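PDB 4V36: lysyl-trna-dependent l-ysyl-phosphatidylgycerol synthase from Bacillus licheniformis, which transfers lysine from lysyl-tRNA to the membrane lipid phosphatidylglycerol, a modification linked to bacterial resistance. Local coordinates for residues F209-P214 / I223-Y228. Sequence-based numbering, arbitrary orientation. Where two conformers were deposited one is given.
Sequences FMNIMP and IDLMRY. With LYN (2,6-diamino-hexanoic acid amide), chain C.
The side-chain oxygen OD1 of N211 takes two backbone N-H groups from segment 223-228: a short, fairly straight bond from L225 N at 2.6 Å (159° at the hydrogen) and a weak one from D224 N. L225 N lies in the plane of the amide carbonyl, on a lone pair. With chi1 at 52° the amide swings back across the strand gap, bringing OD1 to the N-H groups of the corner. At D224 the chain turns that corner, breaking the regular pairing, and asparagine suits the site because its carbonyl can stand in for a main-chain acceptor; D224 N also bonds weakly to N211 O. F209 and R227 form an antiparallel hydrogen-bonded pair: F209 N lies 3.0 Å from R227 O, and R227 N returns the bond to F209 O. On one face M210, I212, I223 and M226 form an apolar layer; M210, I212 and M226 pack on helix 236-251, while I223 and M226 touch F292. Methionine's unbranched, bendable chain lets M210 and M226 lie side by side, SD of M210 3.7 Å from CE of M226, and the branched I212 and I223 meet through methyl groups. On the other face the F209 ring lies beside the aliphatic part of R227, its CE1 3.9 Å from R227 CB. L225 CD2 sits 3.6 Å above the centre of the guanidinium, whose NH2 forms a salt bridge with E178 and whose NH1 is hydrogen-bonded to S169. This extended arginine brings NH2 to 3.4 Å from CA of the bound lysine amide. D224, whose OD2 is hydrogen-bonded to Y190 OH, and L225 also line that pocket. The hairpin therefore joins an apolar layer on one face to the lysine-amide pocket, and N211's grip probably helps to position D224 and L225 there.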
loop_
_atom_site.group_PDB
_atom_site.type_symbol
_atom_site.label_atom_id
_atom_site.label_comp_id
_atom_site.label_asym_id
_atom_site.label_seq_id
_atom_site.Cartn_x
_atom_site.Cartn_y
_atom_site.Cartn_z
ATOM N N PHE A 209 1.084 11.178 12.577
ATOM C CA PHE A 209 0.385 11.578 11.359
ATOM C C PHE A 209 0.195 10.419 10.387
ATOM O O PHE A 209 0.973 9.463 10.377
ATOM C CB PHE A 209 1.124 12.725 10.660
ATOM C CG PHE A 209 2.385 12.306 9.953
ATOM C CD1 PHE A 209 3.595 12.276 10.626
ATOM C CD2 PHE A 209 2.363 11.965 8.607
ATOM C CE1 PHE A 209 4.756 11.898 9.977
ATOM C CE2 PHE A 209 3.521 11.587 7.955
ATOM C CZ PHE A 209 4.719 11.556 8.639
ATOM N N MET A 210 -0.852 10.519 9.574
ATOM C CA MET A 210 -1.138 9.543 8.527
ATOM C C MET A 210 -1.681 10.260 7.300
ATOM O O MET A 210 -2.384 11.261 7.427
ATOM C CB MET A 210 -2.152 8.498 9.002
ATOM C CG MET A 210 -1.741 7.712 10.234
ATOM S SD MET A 210 -3.053 7.677 11.469
ATOM C CE MET A 210 -3.181 9.420 11.864
ATOM N N ASN A 211 -1.362 9.753 6.115
ATOM C CA ASN A 211 -1.914 10.318 4.890
ATOM C C ASN A 211 -3.053 9.454 4.353
ATOM O O ASN A 211 -2.879 8.259 4.112
ATOM C CB ASN A 211 -0.819 10.499 3.834
ATOM C CG ASN A 211 -0.018 9.234 3.593
ATOM O OD1 ASN A 211 0.038 8.349 4.443
ATOM N ND2 ASN A 211 0.613 9.148 2.428
ATOM N N ILE A 212 -4.221 10.067 4.181
ATOM C CA ILE A 212 -5.423 9.348 3.767
ATOM C C ILE A 212 -5.462 9.138 2.257
ATOM O O ILE A 212 -5.512 10.100 1.490
ATOM C CB ILE A 212 -6.699 10.096 4.200
ATOM C CG1 ILE A 212 -6.590 10.541 5.660
ATOM C CG2 ILE A 212 -7.928 9.226 3.987
ATOM C CD1 ILE A 212 -6.429 9.397 6.633
ATOM N N MET A 213 -5.460 7.877 1.838
ATOM C CA MET A 213 -5.367 7.538 0.421
ATOM C C MET A 213 -6.719 7.500 -0.285
ATOM O O MET A 213 -7.690 6.967 0.254
ATOM C CB MET A 213 -4.657 6.190 0.257
ATOM C CG MET A 213 -3.219 6.172 0.760
ATOM S SD MET A 213 -2.102 7.238 -0.180
ATOM C CE MET A 213 -2.153 8.758 0.771
ATOM N N PRO A 214 -6.786 8.105 -1.483
ATOM C CA PRO A 214 -8.019 8.384 -2.233
ATOM C C PRO A 214 -8.940 7.184 -2.432
ATOM O O PRO A 214 -8.488 6.041 -2.496
ATOM C CB PRO A 214 -7.493 8.873 -3.585
ATOM C CG PRO A 214 -6.178 9.477 -3.267
ATOM C CD PRO A 214 -5.596 8.612 -2.189
ATOM N N ILE A 223 -4.735 4.259 4.519
ATOM C CA ILE A 223 -3.608 5.150 4.711
ATOM C C ILE A 223 -2.359 4.524 4.113
ATOM O O ILE A 223 -2.349 3.345 3.760
ATOM C CB ILE A 223 -3.372 5.458 6.196
ATOM C CG1 ILE A 223 -3.092 4.166 6.960
ATOM C CG2 ILE A 223 -4.573 6.175 6.787
ATOM C CD1 ILE A 223 -2.828 4.378 8.428
ATOM N N ASP A 224 -1.309 5.324 3.994
ATOM C CA ASP A 224 -0.044 4.844 3.465
ATOM C C ASP A 224 1.016 4.916 4.555
ATOM O O ASP A 224 1.541 3.896 4.997
ATOM C CB ASP A 224 0.367 5.663 2.242
ATOM C CG ASP A 224 1.640 5.159 1.601
ATOM O OD1 ASP A 224 2.017 3.993 1.842
ATOM O OD2 ASP A 224 2.258 5.934 0.843
ATOM N N LEU A 225 1.311 6.133 4.995
ATOM C CA LEU A 225 2.254 6.347 6.081
ATOM C C LEU A 225 1.526 6.431 7.418
ATOM O O LEU A 225 0.455 7.028 7.514
ATOM C CB LEU A 225 3.068 7.627 5.853
ATOM C CG LEU A 225 4.266 7.593 4.900
ATOM C CD1 LEU A 225 3.845 7.359 3.455
ATOM C CD2 LEU A 225 5.062 8.883 5.021
ATOM N N MET A 226 2.107 5.812 8.440
ATOM C CA MET A 226 1.654 5.990 9.815
ATOM C C MET A 226 2.875 6.094 10.717
ATOM O O MET A 226 3.535 5.095 11.003
ATOM C CB MET A 226 0.750 4.842 10.271
ATOM C CG MET A 226 0.442 4.882 11.764
ATOM S SD MET A 226 -0.567 3.515 12.367
ATOM C CE MET A 226 -2.209 4.073 11.923
ATOM N N ARG A 227 3.185 7.311 11.148
ATOM C CA ARG A 227 4.408 7.552 11.900
ATOM C C ARG A 227 4.142 8.367 13.156
ATOM O O ARG A 227 3.265 9.231 13.175
ATOM C CB ARG A 227 5.440 8.248 11.008
ATOM C CG ARG A 227 5.739 7.454 9.741
ATOM C CD ARG A 227 6.782 8.092 8.850
ATOM N NE ARG A 227 7.044 7.238 7.696
ATOM C CZ ARG A 227 7.943 7.498 6.754
ATOM N NH1 ARG A 227 8.682 8.597 6.820
ATOM N NH2 ARG A 227 8.104 6.652 5.746
ATOM N N TYR A 228 4.902 8.080 14.207
ATOM C CA TYR A 228 4.703 8.724 15.497
ATOM C C TYR A 228 6.027 8.994 16.202
ATOM O O TYR A 228 7.011 8.288 15.986
ATOM C CB TYR A 228 3.800 7.864 16.383
ATOM C CG TYR A 228 4.216 6.410 16.450
ATOM C CD1 TYR A 228 5.200 5.988 17.332
ATOM C CD2 TYR A 228 3.619 5.460 15.631
ATOM C CE1 TYR A 228 5.584 4.661 17.395
ATOM C CE2 TYR A 228 3.996 4.130 15.689
ATOM C CZ TYR A 228 4.978 3.738 16.572
ATOM O OH TYR A 228 5.356 2.417 16.634
HETATM N N LYN C . 4.991 4.370 7.274
HETATM C CA LYN C . 5.823 4.098 6.115
HETATM C CB LYN C . 7.042 3.285 6.540
HETATM C CG LYN C . 7.922 2.902 5.357
HETATM C CD LYN C . 9.383 2.776 5.777
HETATM C CE LYN C . 9.578 1.685 6.822
HETATM N NZ LYN C . 11.009 1.627 7.224
HETATM C C LYN C . 5.034 3.345 5.083
HETATM O O LYN C . 4.299 2.436 5.436
HETATM N NT LYN C . 5.145 3.697 3.802
#